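Long-range contacts in bromo domain containing protein (Cryptosporidium parvum, PDB 5U9N), which probably reads acetylated lysines on histones or other proteins through its bromodomains, the second of which makes up this chain and holds the inhibitor bromosporine: residues N11-I16 against N136-S141; F29-L34 against D56-E61. All coordinates share one frame; numbering follows the deposited sequence.

Contact 1 of 2, residues N11-I16 against N136-S141; sequences NECLRI and NLWNKS
Ser141 donates a hydrogen bond from its hydroxyl to the carboxylate of Glu12, OG to OE2 at 2.8 Å, and this is the direct hydrogen bond that joins the two segments. OE2 takes it on its anti side. On the syn side, from the opposite face of the carboxylate plane, Glu12 OE2 also accepts from Arg15 NH2, at 2.8 Å and nearly straight (173°). Arg15 grips Glu12 side-on: its NE reaches the other oxygen, OE1, at 3.2 Å, coming from above the carboxylate plane. CG anti to the backbone N (chi1 179°) and a bend at chi2 place the Glu12 carboxylate between Ser141 and Arg15, the latter one turn along its own helix. A water extends the polar link, accepting from Arg15 NH2 and donating to Leu137 O at 2.6 Å.

Beneath this polar layer the packing is apolar. Ile16 divides its branches: CD1 comes up to the rim of the indole at Trp138 CE3, 3.6 Å away, while CG2 rests on Leu137 CD1 at 4.0 Å. Farther round the same ring, Cys13 SG sits at the edge, close to the ring plane and 4.0 Å from Trp138 CH2, a sulfur-aromatic contact. The CA-CB bond of Trp138 points away from helix 9-20, but chi1 of -159° swings the long indole back so that its benzo rim meets Cys13 and Ile16.

Further out, Phe134 and Phe144 meet the Trp138 ring, and Val143 N donates to Ser141 OG, fixing the hydroxyl just where helix 122-139 gives way to helix 143-148. Pairing of the first and last long helices in this way is characteristic of the left-handed four-helix bundle of bromodomains.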
# COMPACT_ATOMS: atom_id res chain seq x y z
N ASN A 11 4.24 -11.19 9.88
CA ASN A 11 2.91 -11.09 10.50
C ASN A 11 2.70 -9.68 11.07
O ASN A 11 1.59 -9.16 11.03
CB ASN A 11 2.72 -12.15 11.60
CG ASN A 11 2.52 -13.56 11.05
OD1 ASN A 11 1.89 -13.77 10.00
ND2 ASN A 11 2.94 -14.57 11.81
N GLU A 12 3.79 -9.05 11.55
CA GLU A 12 3.76 -7.66 12.04
C GLU A 12 3.45 -6.71 10.85
O GLU A 12 2.70 -5.74 11.01
CB GLU A 12 5.10 -7.30 12.73
CG GLU A 12 5.20 -5.87 13.26
CD GLU A 12 4.18 -5.47 14.30
OE1 GLU A 12 3.59 -6.36 14.94
OE2 GLU A 12 3.98 -4.25 14.48
N CYS A 13 3.95 -7.05 9.64
CA CYS A 13 3.63 -6.31 8.41
C CYS A 13 2.17 -6.53 8.02
O CYS A 13 1.49 -5.59 7.62
CB CYS A 13 4.56 -6.73 7.27
SG CYS A 13 6.26 -6.15 7.44
N LEU A 14 1.70 -7.78 8.11
CA LEU A 14 0.32 -8.10 7.77
C LEU A 14 -0.66 -7.43 8.75
O LEU A 14 -1.71 -6.93 8.33
CB LEU A 14 0.13 -9.60 7.76
CG LEU A 14 -1.28 -10.07 7.43
CD1 LEU A 14 -1.66 -9.69 6.01
CD2 LEU A 14 -1.41 -11.56 7.68
N ARG A 15 -0.32 -7.42 10.05
CA ARG A 15 -1.12 -6.73 11.08
C ARG A 15 -1.34 -5.27 10.67
O ARG A 15 -2.47 -4.79 10.68
CB ARG A 15 -0.41 -6.80 12.45
CG ARG A 15 -1.23 -6.23 13.60
CD ARG A 15 -0.42 -6.17 14.90
NE ARG A 15 0.66 -5.16 14.85
CZ ARG A 15 0.50 -3.85 15.02
NH1 ARG A 15 -0.71 -3.34 15.24
NH2 ARG A 15 1.54 -3.04 14.97
N ILE A 16 -0.25 -4.57 10.31
CA ILE A 16 -0.31 -3.15 9.94
C ILE A 16 -1.10 -2.97 8.62
O ILE A 16 -1.91 -2.05 8.53
CB ILE A 16 1.11 -2.54 9.84
CG1 ILE A 16 1.70 -2.40 11.27
CG2 ILE A 16 1.08 -1.18 9.10
CD1 ILE A 16 3.15 -2.08 11.31
N ASN A 136 2.47 6.45 11.25
CA ASN A 136 2.26 6.39 12.69
C ASN A 136 2.31 4.94 13.21
O ASN A 136 2.85 4.72 14.30
CB ASN A 136 0.93 7.05 13.06
CG ASN A 136 1.07 8.55 13.24
OD1 ASN A 136 1.42 9.04 14.33
ND2 ASN A 136 0.96 9.30 12.15
N LEU A 137 1.76 3.98 12.46
CA LEU A 137 1.81 2.57 12.85
C LEU A 137 3.24 2.04 12.72
O LEU A 137 3.74 1.36 13.61
CB LEU A 137 0.88 1.73 11.96
CG LEU A 137 -0.62 2.03 12.07
CD1 LEU A 137 -1.41 1.16 11.15
CD2 LEU A 137 -1.10 1.87 13.49
N TRP A 138 3.87 2.33 11.59
CA TRP A 138 5.23 1.88 11.28
C TRP A 138 6.25 2.41 12.29
O TRP A 138 7.10 1.66 12.76
CB TRP A 138 5.61 2.33 9.87
CG TRP A 138 6.72 1.56 9.25
CD1 TRP A 138 7.89 2.06 8.76
CD2 TRP A 138 6.70 0.18 8.89
NE1 TRP A 138 8.61 1.07 8.16
CE2 TRP A 138 7.89 -0.09 8.19
CE3 TRP A 138 5.81 -0.87 9.14
CZ2 TRP A 138 8.24 -1.37 7.79
CZ3 TRP A 138 6.12 -2.13 8.67
CH2 TRP A 138 7.33 -2.37 8.01
N ASN A 139 6.18 3.70 12.62
CA ASN A 139 7.14 4.34 13.55
C ASN A 139 7.07 3.78 14.98
O ASN A 139 8.05 3.90 15.69
CB ASN A 139 6.91 5.84 13.60
CG ASN A 139 7.30 6.57 12.34
OD1 ASN A 139 7.93 6.01 11.44
ND2 ASN A 139 6.90 7.83 12.25
N LYS A 140 5.91 3.23 15.42
CA LYS A 140 5.76 2.70 16.78
C LYS A 140 5.82 1.13 16.78
O LYS A 140 5.68 0.53 17.85
CB LYS A 140 4.43 3.23 17.44
CG LYS A 140 3.17 2.44 17.15
CD LYS A 140 1.89 3.24 17.48
CE LYS A 140 0.60 2.54 17.05
NZ LYS A 140 -0.09 1.86 18.19
N SER A 141 6.19 0.51 15.62
CA SER A 141 6.27 -0.95 15.44
C SER A 141 7.68 -1.54 15.72
O SER A 141 8.69 -0.91 15.39
CB SER A 141 5.86 -1.31 14.00
OG SER A 141 6.15 -2.65 13.66
O HOH W 1 2.15 -0.13 15.11

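Contact 2 of 2, residues F29-L34 against D56-E61; sequences FENPVL and DYITIE. With BMF (Bromosporine), chain C.
Two backbone hydrogen bonds tie Phe29 and Glu30 to the start of helix 57-65: Tyr57 N to Phe29 O at 3.0 Å and Ile58 N to Glu30 O at 3.1 Å. They fasten the ZA loop of the bromodomain, which lines the acetyl-lysine pocket, to the first turn of a helix whose N-cap is Asp56. Asp56 OD1 accepts from both Thr59 OG1 (2.7 Å) and Thr59 N, which approach from the same face of the carboxylate. Its CG lies between the backbone N and the carbonyl carbon (chi1 41°), and this brings the carboxylate over Pro32, with OD2 3.2 Å from Pro32 CA. A water donates to OD2 and accepts from Val33 N.

Glu30 crosses Tyr57 at about a right angle, OE1 lying at the ring edge; the other oxygen, OE2, forms a salt bridge with Arg21. Phe29 O stands over one face of the tyrosine ring, and Phe29 CB makes a CH-pi contact, 4.0 Å from the centroid of the Tyr57 ring and 20° off its normal. Ile58 CG2 lies against Glu30 O and Asn31 OD1.

From Asn31 on, the loop faces bromosporine. Asn31 N donates to sulfonamide oxygen O07 at 3.3 Å, and Val33 CG1 touches the methyl carbon C26 of the inhibitor at 3.4 Å.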
# COMPACT_ATOMS: atom_id res chain seq x y z
N PHE A 29 -7.23 1.18 -2.68
CA PHE A 29 -5.91 0.58 -2.74
C PHE A 29 -5.91 -0.93 -2.54
O PHE A 29 -4.82 -1.51 -2.40
CB PHE A 29 -5.06 1.22 -1.65
CG PHE A 29 -5.30 2.70 -1.49
CD1 PHE A 29 -4.86 3.60 -2.44
CD2 PHE A 29 -6.05 3.18 -0.42
CE1 PHE A 29 -5.08 4.96 -2.29
CE2 PHE A 29 -6.26 4.56 -0.26
CZ PHE A 29 -5.76 5.44 -1.20
N GLU A 30 -7.08 -1.58 -2.56
CA GLU A 30 -7.17 -3.00 -2.25
C GLU A 30 -6.72 -3.87 -3.42
O GLU A 30 -5.86 -4.73 -3.24
CB GLU A 30 -8.61 -3.36 -1.85
CG GLU A 30 -8.80 -4.79 -1.39
CD GLU A 30 -7.83 -5.26 -0.32
OE1 GLU A 30 -7.47 -4.44 0.55
OE2 GLU A 30 -7.43 -6.44 -0.35
N ASN A 31 -7.29 -3.65 -4.59
CA ASN A 31 -6.99 -4.48 -5.75
C ASN A 31 -6.31 -3.66 -6.84
O ASN A 31 -6.41 -2.43 -6.83
CB ASN A 31 -8.27 -5.13 -6.28
CG ASN A 31 -9.02 -5.90 -5.21
OD1 ASN A 31 -8.47 -6.82 -4.57
ND2 ASN A 31 -10.25 -5.49 -4.92
N PRO A 32 -5.65 -4.32 -7.83
CA PRO A 32 -4.97 -3.56 -8.89
C PRO A 32 -5.91 -2.67 -9.70
O PRO A 32 -6.94 -3.14 -10.18
CB PRO A 32 -4.34 -4.64 -9.77
CG PRO A 32 -4.22 -5.83 -8.89
CD PRO A 32 -5.41 -5.77 -7.98
N VAL A 33 -5.52 -1.39 -9.88
CA VAL A 33 -6.30 -0.43 -10.67
C VAL A 33 -6.36 -0.85 -12.15
O VAL A 33 -7.38 -0.62 -12.79
CB VAL A 33 -5.76 1.03 -10.56
CG1 VAL A 33 -5.96 1.59 -9.16
CG2 VAL A 33 -4.29 1.13 -10.96
N LEU A 34 -5.28 -1.46 -12.68
CA LEU A 34 -5.23 -1.88 -14.08
C LEU A 34 -6.12 -3.14 -14.35
O LEU A 34 -6.44 -3.39 -15.51
CB LEU A 34 -3.78 -2.17 -14.50
CG LEU A 34 -2.82 -0.96 -14.49
CD1 LEU A 34 -1.41 -1.40 -14.79
CD2 LEU A 34 -3.26 0.12 -15.50
N ASP A 56 -0.65 -2.64 -4.79
CA ASP A 56 -1.89 -2.66 -3.99
C ASP A 56 -1.78 -3.65 -2.84
O ASP A 56 -0.84 -4.43 -2.79
CB ASP A 56 -3.10 -2.98 -4.87
CG ASP A 56 -2.81 -4.06 -5.88
OD1 ASP A 56 -2.88 -5.25 -5.50
OD2 ASP A 56 -2.39 -3.72 -7.01
N TYR A 57 -2.74 -3.60 -1.91
CA TYR A 57 -2.70 -4.38 -0.67
C TYR A 57 -2.75 -5.86 -0.90
O TYR A 57 -2.02 -6.59 -0.24
CB TYR A 57 -3.87 -4.00 0.27
CG TYR A 57 -3.90 -2.56 0.76
CD1 TYR A 57 -2.73 -1.81 0.90
CD2 TYR A 57 -5.09 -1.98 1.20
CE1 TYR A 57 -2.75 -0.52 1.42
CE2 TYR A 57 -5.12 -0.69 1.71
CZ TYR A 57 -3.95 0.04 1.82
OH TYR A 57 -3.99 1.31 2.35
N ILE A 58 -3.64 -6.33 -1.77
CA ILE A 58 -3.77 -7.77 -2.00
C ILE A 58 -2.47 -8.31 -2.64
O ILE A 58 -2.04 -9.41 -2.29
CB ILE A 58 -5.04 -8.11 -2.84
CG1 ILE A 58 -5.37 -9.62 -2.75
CG2 ILE A 58 -4.89 -7.68 -4.32
CD1 ILE A 58 -5.66 -10.14 -1.28
N THR A 59 -1.81 -7.50 -3.51
CA THR A 59 -0.54 -7.88 -4.15
C THR A 59 0.59 -7.94 -3.09
O THR A 59 1.41 -8.84 -3.14
CB THR A 59 -0.19 -6.91 -5.29
OG1 THR A 59 -1.13 -7.07 -6.33
CG2 THR A 59 1.20 -7.15 -5.85
N ILE A 60 0.62 -7.00 -2.15
CA ILE A 60 1.61 -7.00 -1.07
C ILE A 60 1.36 -8.20 -0.15
O ILE A 60 2.31 -8.89 0.22
CB ILE A 60 1.60 -5.66 -0.28
CG1 ILE A 60 2.10 -4.51 -1.16
CG2 ILE A 60 2.46 -5.78 0.97
CD1 ILE A 60 1.95 -3.10 -0.49
N GLU A 61 0.08 -8.40 0.28
CA GLU A 61 -0.31 -9.54 1.14
C GLU A 61 0.14 -10.86 0.54
O GLU A 61 0.68 -11.69 1.25
CB GLU A 61 -1.84 -9.58 1.35
CG GLU A 61 -2.29 -10.76 2.23
CD GLU A 61 -3.72 -10.73 2.70
OE1 GLU A 61 -4.02 -11.41 3.71
OE2 GLU A 61 -4.55 -10.02 2.08
C10 BMF C . -10.57 3.36 -7.89
N12 BMF C . -8.32 3.99 -7.57
C15 BMF C . -8.59 6.37 -9.17
C17 BMF C . -9.62 7.97 -10.80
C20 BMF C . -11.15 10.66 -11.66
C22 BMF C . -9.62 5.50 -8.93
C26 BMF C . -5.54 3.68 -6.47
C28 BMF C . -12.89 2.75 -8.02
C01 BMF C . -13.79 0.58 -7.08
C02 BMF C . -12.66 1.54 -7.36
C03 BMF C . -11.34 1.26 -6.97
N04 BMF C . -11.02 0.06 -6.27
S05 BMF C . -10.32 -1.26 -6.92
C06 BMF C . -8.93 -0.70 -7.82
O07 BMF C . -9.86 -2.06 -5.82
O08 BMF C . -11.26 -1.82 -7.83
C09 BMF C . -10.31 2.17 -7.22
C11 BMF C . -9.47 4.31 -8.13
N13 BMF C . -7.30 4.88 -7.81
C14 BMF C . -7.33 6.02 -8.58
N16 BMF C . -8.62 7.56 -9.95
O18 BMF C . -9.28 9.16 -11.36
C19 BMF C . -10.20 9.72 -12.36
O21 BMF C . -10.67 7.38 -10.99
N23 BMF C . -6.11 6.55 -8.62
N24 BMF C . -5.28 5.72 -7.87
C25 BMF C . -6.00 4.75 -7.39
C27 BMF C . -11.87 3.64 -8.28
O HOH W 2 -2.64 -1.04 -8.36

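In the fold
The centres of the two contacts lie about 18 Å apart, and contact 2 is nested along the chain inside the loop that contact 1 closes. Contact 1 joins helices 9-20 and 122-139 at the bundle end away from bromosporine; contact 2 ties the pocket loop to helix 57-65. They meet directly where Leu14 CD1 packs 3.7 Å from Glu61 OE1. Helix 9-20 thus serves both, since Leu17 and Leu20 also touch Tyr57, and Arg21 just beyond it forms salt bridges with Glu30 and Glu61. Contact 2 supplies Asn31, Pro32 and Val33 to the inhibitor site, where Asn114, Ser36 and Phe27 O make further hydrogen bonds to bromosporine.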